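Local atomic coordinates of ORC1-type DNA replication protein 2 (Aeropyrum pernix, PDB entry 1W5T), a protein that binds DNA and ATP and takes part in the regulation of DNA replication as a Cdc6/Orc-type AAA+ ATPase. Residues F95-N99 with L100-L104; D145-Q148 with S149-S152. One frame throughout, in Å; residues are numbered along the deposited sequence.

Both contacts are local and lie in series within the AAA+ ATPase domain. Leaving strand 87-93, the chain first meets contact 1, where the loop 95-99 closes onto the opening turn of helix 100-111. It returns to the parallel sheet along strand 139-145, next to 87-93, and at its end makes contact 2, where 145-148 turns directly into the short helix 148-151. Neither contact encloses or crosses the other, yet they touch: Phe95 packs on Glu146 and Ser149, and Ile103 CD1 lies 3.8 Å from Met150 CG. Together they join the ends of two adjacent strands to the helices that follow, contact 2 lying nearer the nucleotide.

Contact 1 of 2, residues F95-N99 with L100-L104; sequences FNAPN and LYTIL
Asn99 and Thr102 are brought together by their first torsions: Asn99 places CG between its own backbone N and carbonyl carbon (chi1 42°), which swings the amide toward the start of helix 100-111, while Thr102 holds OG1 beside its backbone N (chi1 -57°). As a result Asn99 OD1 faces the backbone N and the OG1 of Thr102. It accepts the Thr102 backbone N-H at 2.8 Å from OD1 to N, the donor tilted from the plane of the amide carbonyl, a bond that probably restrains the rotation of the amide. Thr102 OG1 also lies against OD1, but the 2.4 Å between Asn99 OD1 and Thr102 OG1 is too short for an ordinary hydrogen bond, and its geometry is doubtful.

The backbone of Asn99 serves the same turn. Its carbonyl O receives the N-H of Ile103 at 3.1 Å from O to N, in the carbonyl plane and almost straight (173°), and a second, weak bond from Thr102 N.

Beside this polar pair, an apolar patch forms. Ala97 CB points at the helix and meets Ile103 CG1 at 3.6 Å, with Thr102 CG2 at 4.0 Å. The threonine is thus used on two branches, the hydroxyl set against Asn99 OD1, the methyl against Ala97. Ile103 CD1 also comes to 3.6 Å from Asn99 O.

The ring of Tyr101 leads away from the loop, and its OH bonds to Val117 O; Leu100 and Leu104 pack on helix 122-136. The whole is an asparagine N-cap, with the side chain of Asn99 capping Thr102 N at the start of the helix that follows strand 87-93 in the AAA+ domain.

Contact 2 of 2, residues D145-Q148 with S149-S152; sequences DEFQ and SMLS
The side chains of Phe147 and Met150 cross at about a right angle, and the thioether meets the ring obliquely. Met150 SD stands 3.6 Å from Phe147 CD1, and Met150 CE lies 3.7 Å from Phe147 CE1, a Met-aromatic contact. On the CD2/CE2 side of the ring, Leu151 crosses obliquely, with Leu151 CD2 at 3.9 Å from Phe147 CE2. The ring reaches both because Phe147 CG is anti to the backbone N (chi1 -177°). An alanine here would remove the ring and is likely to leave the Met150 thioether and the Leu151 methyls without their shared partner.

Ser149 OG donates to Glu146 O at 3.0 Å, nearly along the C=O axis, while Ser149 N approaches the same oxygen from above the carbonyl plane. Gln148 bends at chi2 and turns its NE2 to Glu146 OE2, 2.9 Å away and nearly in the amide plane. This bond probably steadies the Glu146 side chain, which at its nearest is about 4 Å from the magnesium ion and from the bound nucleotide. Gln148 OE1 takes Ser187 N, so both ends of the amide are held.

Asp145 and Glu146, at the end of strand 139-145, are consistent with the Walker B motif of AAA+ ATPases. Asp145 OD2 is hydrogen-bonded to Tyr91 OH and Thr66 OG1; Phe147 and Leu151 pack on helix 190-198, and Met150 and Leu151 on helix 158-165.

Contact 1 of 2, residues F95-N99 with L100-L104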
ATOM      1  N   PHE A  95       1.357   7.332  -9.575  1.00 34.27           N
ATOM      2  CA  PHE A  95       0.558   6.760 -10.664  1.00 37.34           C
ATOM      3  C   PHE A  95       0.014   7.871 -11.580  1.00 38.87           C
ATOM      4  O   PHE A  95      -0.103   7.706 -12.818  1.00 39.51           O
ATOM      5  CB  PHE A  95      -0.671   6.041 -10.092  1.00 38.01           C
ATOM      6  CG  PHE A  95      -0.498   4.570  -9.885  1.00 39.89           C
ATOM      7  CD1 PHE A  95       0.611   3.898 -10.381  1.00 41.71           C
ATOM      8  CD2 PHE A  95      -1.463   3.853  -9.167  1.00 43.12           C
ATOM      9  CE1 PHE A  95       0.767   2.517 -10.168  1.00 44.11           C
ATOM     10  CE2 PHE A  95      -1.334   2.460  -8.950  1.00 44.72           C
ATOM     11  CZ  PHE A  95      -0.212   1.790  -9.454  1.00 44.20           C
ATOM     12  N   ASN A  96      -0.329   8.996 -10.948  1.00 40.28           N
ATOM     13  CA  ASN A  96      -1.001  10.125 -11.585  1.00 41.60           C
ATOM     14  C   ASN A  96      -0.038  11.135 -12.254  1.00 42.00           C
ATOM     15  O   ASN A  96      -0.453  12.270 -12.565  1.00 41.86           O
ATOM     16  CB  ASN A  96      -1.919  10.828 -10.555  1.00 42.01           C
ATOM     17  CG  ASN A  96      -3.139   9.971 -10.148  1.00 44.22           C
ATOM     18  OD1 ASN A  96      -4.284  10.349 -10.399  1.00 47.45           O
ATOM     19  ND2 ASN A  96      -2.889   8.821  -9.503  1.00 45.79           N
ATOM     20  N   ALA A  97       1.211  10.688 -12.519  1.00 42.17           N
ATOM     21  CA  ALA A  97       2.332  11.534 -12.975  1.00 41.69           C
ATOM     22  C   ALA A  97       3.488  10.796 -13.697  1.00 41.29           C
ATOM     23  O   ALA A  97       4.415  10.338 -13.040  1.00 41.21           O
ATOM     24  CB  ALA A  97       2.897  12.311 -11.774  1.00 41.75           C
ATOM     25  N   PRO A  98       3.445  10.708 -15.034  1.00 41.19           N
ATOM     26  CA  PRO A  98       4.531  10.089 -15.832  1.00 40.66           C
ATOM     27  C   PRO A  98       5.973  10.549 -15.567  1.00 39.71           C
ATOM     28  O   PRO A  98       6.836   9.680 -15.502  1.00 40.80           O
ATOM     29  CB  PRO A  98       4.158  10.443 -17.289  1.00 40.84           C
ATOM     30  CG  PRO A  98       3.081  11.507 -17.163  1.00 41.27           C
ATOM     31  CD  PRO A  98       2.326  11.140 -15.897  1.00 40.84           C
ATOM     32  N   ASN A  99       6.230  11.850 -15.430  1.00 37.56           N
ATOM     33  CA  ASN A  99       7.593  12.374 -15.342  1.00 35.05           C
ATOM     34  C   ASN A  99       7.811  13.229 -14.092  1.00 33.72           C
ATOM     35  O   ASN A  99       6.851  13.604 -13.409  1.00 33.67           O
ATOM     36  CB  ASN A  99       7.902  13.214 -16.578  1.00 35.07           C
ATOM     37  CG  ASN A  99       6.738  14.102 -16.972  1.00 36.06           C
ATOM     38  OD1 ASN A  99       6.066  14.680 -16.107  1.00 34.00           O
ATOM     39  ND2 ASN A  99       6.466  14.198 -18.286  1.00 37.39           N
ATOM     40  N   LEU A 100       9.079  13.535 -13.804  1.00 31.68           N
ATOM     41  CA  LEU A 100       9.453  14.376 -12.684  1.00 30.23           C
ATOM     42  C   LEU A 100       8.895  15.786 -12.863  1.00 29.06           C
ATOM     43  O   LEU A 100       8.527  16.461 -11.887  1.00 29.12           O
ATOM     44  CB  LEU A 100      10.978  14.421 -12.524  1.00 30.17           C
ATOM     45  CG  LEU A 100      11.536  14.939 -11.188  1.00 31.65           C
ATOM     46  CD1 LEU A 100      11.219  14.012 -10.003  1.00 32.59           C
ATOM     47  CD2 LEU A 100      13.044  15.152 -11.268  1.00 31.09           C
ATOM     48  N   TYR A 101       8.826  16.232 -14.115  1.00 27.05           N
ATOM     49  CA  TYR A 101       8.266  17.537 -14.391  1.00 24.83           C
ATOM     50  C   TYR A 101       6.822  17.605 -13.856  1.00 23.59           C
ATOM     51  O   TYR A 101       6.432  18.616 -13.275  1.00 22.61           O
ATOM     52  CB  TYR A 101       8.333  17.887 -15.889  1.00 24.46           C
ATOM     53  CG  TYR A 101       7.546  19.152 -16.202  1.00 23.85           C
ATOM     54  CD1 TYR A 101       8.153  20.405 -16.192  1.00 22.15           C
ATOM     55  CD2 TYR A 101       6.170  19.087 -16.476  1.00 21.46           C
ATOM     56  CE1 TYR A 101       7.392  21.563 -16.464  1.00 24.22           C
ATOM     57  CE2 TYR A 101       5.432  20.208 -16.743  1.00 22.90           C
ATOM     58  CZ  TYR A 101       6.034  21.435 -16.737  1.00 25.12           C
ATOM     59  OH  TYR A 101       5.267  22.547 -17.006  1.00 27.45           O
ATOM     60  N   THR A 102       6.050  16.540 -14.065  1.00 22.27           N
ATOM     61  CA  THR A 102       4.659  16.518 -13.621  1.00 22.29           C
ATOM     62  C   THR A 102       4.550  16.389 -12.095  1.00 21.31           C
ATOM     63  O   THR A 102       3.789  17.111 -11.489  1.00 21.48           O
ATOM     64  CB  THR A 102       3.832  15.401 -14.352  1.00 22.78           C
ATOM     65  OG1 THR A 102       3.909  15.594 -15.769  1.00 23.76           O
ATOM     66  CG2 THR A 102       2.332  15.536 -14.085  1.00 22.27           C
ATOM     67  N   ILE A 103       5.330  15.499 -11.492  1.00 20.59           N
ATOM     68  CA  ILE A 103       5.412  15.380 -10.025  1.00 20.41           C
ATOM     69  C   ILE A 103       5.648  16.752  -9.361  1.00 19.52           C
ATOM     70  O   ILE A 103       4.903  17.176  -8.457  1.00 17.81           O
ATOM     71  CB  ILE A 103       6.478  14.297  -9.621  1.00 20.83           C
ATOM     72  CG1 ILE A 103       5.927  12.895  -9.927  1.00 20.99           C
ATOM     73  CG2 ILE A 103       6.873  14.402  -8.132  1.00 20.52           C
ATOM     74  CD1 ILE A 103       6.959  11.852 -10.304  1.00 21.98           C
ATOM     75  N   LEU A 104       6.645  17.465  -9.895  1.00 19.02           N
ATOM     76  CA  LEU A 104       7.010  18.781  -9.414  1.00 18.84           C
ATOM     77  C   LEU A 104       5.926  19.841  -9.561  1.00 18.27           C
ATOM     78  O   LEU A 104       5.706  20.658  -8.653  1.00 17.80           O
ATOM     79  CB  LEU A 104       8.295  19.257 -10.073  1.00 19.04           C
ATOM     80  CG  LEU A 104       9.552  18.542  -9.615  1.00 21.21           C
ATOM     81  CD1 LEU A 104      10.678  19.287 -10.270  1.00 25.88           C
ATOM     82  CD2 LEU A 104       9.744  18.499  -8.125  1.00 19.98           C
TER

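Contact 2 of 2, residues D145-Q148 with S149-S152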
ATOM      1  N   ASP A 145       3.509   8.987  -2.852  1.00 12.26           N
ATOM      2  CA  ASP A 145       2.752   7.737  -2.858  1.00 13.32           C
ATOM      3  C   ASP A 145       2.901   6.918  -4.139  1.00 14.18           C
ATOM      4  O   ASP A 145       3.176   7.454  -5.213  1.00 14.60           O
ATOM      5  CB  ASP A 145       1.269   8.033  -2.646  1.00 12.99           C
ATOM      6  CG  ASP A 145       0.565   6.982  -1.813  1.00 14.17           C
ATOM      7  OD1 ASP A 145       1.078   5.838  -1.635  1.00 15.18           O
ATOM      8  OD2 ASP A 145      -0.534   7.212  -1.280  1.00 13.00           O
ATOM      9  N   GLU A 146       2.687   5.609  -4.014  1.00 14.80           N
ATOM     10  CA  GLU A 146       2.875   4.686  -5.126  1.00 15.58           C
ATOM     11  C   GLU A 146       4.252   4.932  -5.718  1.00 15.69           C
ATOM     12  O   GLU A 146       4.389   5.001  -6.941  1.00 14.85           O
ATOM     13  CB  GLU A 146       1.800   4.852  -6.224  1.00 15.61           C
ATOM     14  CG  GLU A 146       0.342   4.696  -5.790  1.00 17.75           C
ATOM     15  CD  GLU A 146      -0.053   3.270  -5.411  1.00 22.02           C
ATOM     16  OE1 GLU A 146      -1.185   3.058  -4.945  1.00 25.98           O
ATOM     17  OE2 GLU A 146       0.748   2.346  -5.569  1.00 26.01           O
ATOM     18  N   PHE A 147       5.251   5.034  -4.835  1.00 15.59           N
ATOM     19  CA  PHE A 147       6.607   5.394  -5.208  1.00 16.26           C
ATOM     20  C   PHE A 147       7.184   4.372  -6.172  1.00 17.11           C
ATOM     21  O   PHE A 147       7.917   4.736  -7.100  1.00 16.55           O
ATOM     22  CB  PHE A 147       7.511   5.549  -3.964  1.00 16.01           C
ATOM     23  CG  PHE A 147       8.910   5.989  -4.292  1.00 16.62           C
ATOM     24  CD1 PHE A 147       9.160   7.286  -4.776  1.00 17.59           C
ATOM     25  CD2 PHE A 147       9.973   5.114  -4.143  1.00 18.02           C
ATOM     26  CE1 PHE A 147      10.441   7.687  -5.077  1.00 19.07           C
ATOM     27  CE2 PHE A 147      11.272   5.505  -4.447  1.00 18.64           C
ATOM     28  CZ  PHE A 147      11.515   6.784  -4.910  1.00 19.42           C
ATOM     29  N   GLN A 148       6.820   3.098  -5.979  1.00 18.25           N
ATOM     30  CA  GLN A 148       7.308   2.036  -6.852  1.00 19.09           C
ATOM     31  C   GLN A 148       7.061   2.355  -8.324  1.00 20.06           C
ATOM     32  O   GLN A 148       7.877   1.985  -9.138  1.00 19.55           O
ATOM     33  CB  GLN A 148       6.746   0.663  -6.478  1.00 19.11           C
ATOM     34  CG  GLN A 148       5.327   0.388  -6.959  1.00 17.95           C
ATOM     35  CD  GLN A 148       4.285   1.220  -6.240  1.00 18.89           C
ATOM     36  OE1 GLN A 148       4.540   1.836  -5.178  1.00 17.58           O
ATOM     37  NE2 GLN A 148       3.092   1.222  -6.793  1.00 18.40           N
ATOM     38  N   SER A 149       5.973   3.054  -8.661  1.00 21.88           N
ATOM     39  CA  SER A 149       5.748   3.472 -10.053  1.00 24.33           C
ATOM     40  C   SER A 149       6.737   4.536 -10.554  1.00 25.46           C
ATOM     41  O   SER A 149       6.959   4.721 -11.757  1.00 25.59           O
ATOM     42  CB  SER A 149       4.301   3.897 -10.314  1.00 24.43           C
ATOM     43  OG  SER A 149       4.064   5.225  -9.903  1.00 28.04           O
ATOM     44  N   MET A 150       7.352   5.243  -9.623  1.00 27.14           N
ATOM     45  CA  MET A 150       8.390   6.172 -10.005  1.00 28.28           C
ATOM     46  C   MET A 150       9.660   5.425 -10.333  1.00 29.68           C
ATOM     47  O   MET A 150      10.525   5.992 -10.962  1.00 29.95           O
ATOM     48  CB  MET A 150       8.646   7.167  -8.894  1.00 28.14           C
ATOM     49  CG  MET A 150       7.726   8.353  -8.932  1.00 28.40           C
ATOM     50  SD  MET A 150       7.986   9.397  -7.495  1.00 27.88           S
ATOM     51  CE  MET A 150       9.555  10.060  -7.828  1.00 27.87           C
ATOM     52  N   LEU A 151       9.781   4.158  -9.911  1.00 31.56           N
ATOM     53  CA  LEU A 151      10.988   3.347 -10.176  1.00 32.73           C
ATOM     54  C   LEU A 151      10.900   2.518 -11.461  1.00 34.57           C
ATOM     55  O   LEU A 151      11.920   2.242 -12.090  1.00 35.10           O
ATOM     56  CB  LEU A 151      11.324   2.431  -8.979  1.00 31.99           C
ATOM     57  CG  LEU A 151      11.565   3.142  -7.647  1.00 30.90           C
ATOM     58  CD1 LEU A 151      11.480   2.148  -6.483  1.00 26.22           C
ATOM     59  CD2 LEU A 151      12.879   3.955  -7.647  1.00 25.95           C
ATOM     60  N   SER A 152       9.687   2.089 -11.832  1.00 36.61           N
ATOM     61  CA  SER A 152       9.470   1.375 -13.090  1.00 38.53           C
ATOM     62  C   SER A 152       8.778   2.347 -14.049  1.00 40.06           C
ATOM     63  O   SER A 152       7.554   2.306 -14.251  1.00 40.97           O
ATOM     64  CB  SER A 152       8.657   0.090 -12.896  1.00 38.36           C
ATOM     65  OG  SER A 152       7.439   0.344 -12.232  1.00 37.80           O
TER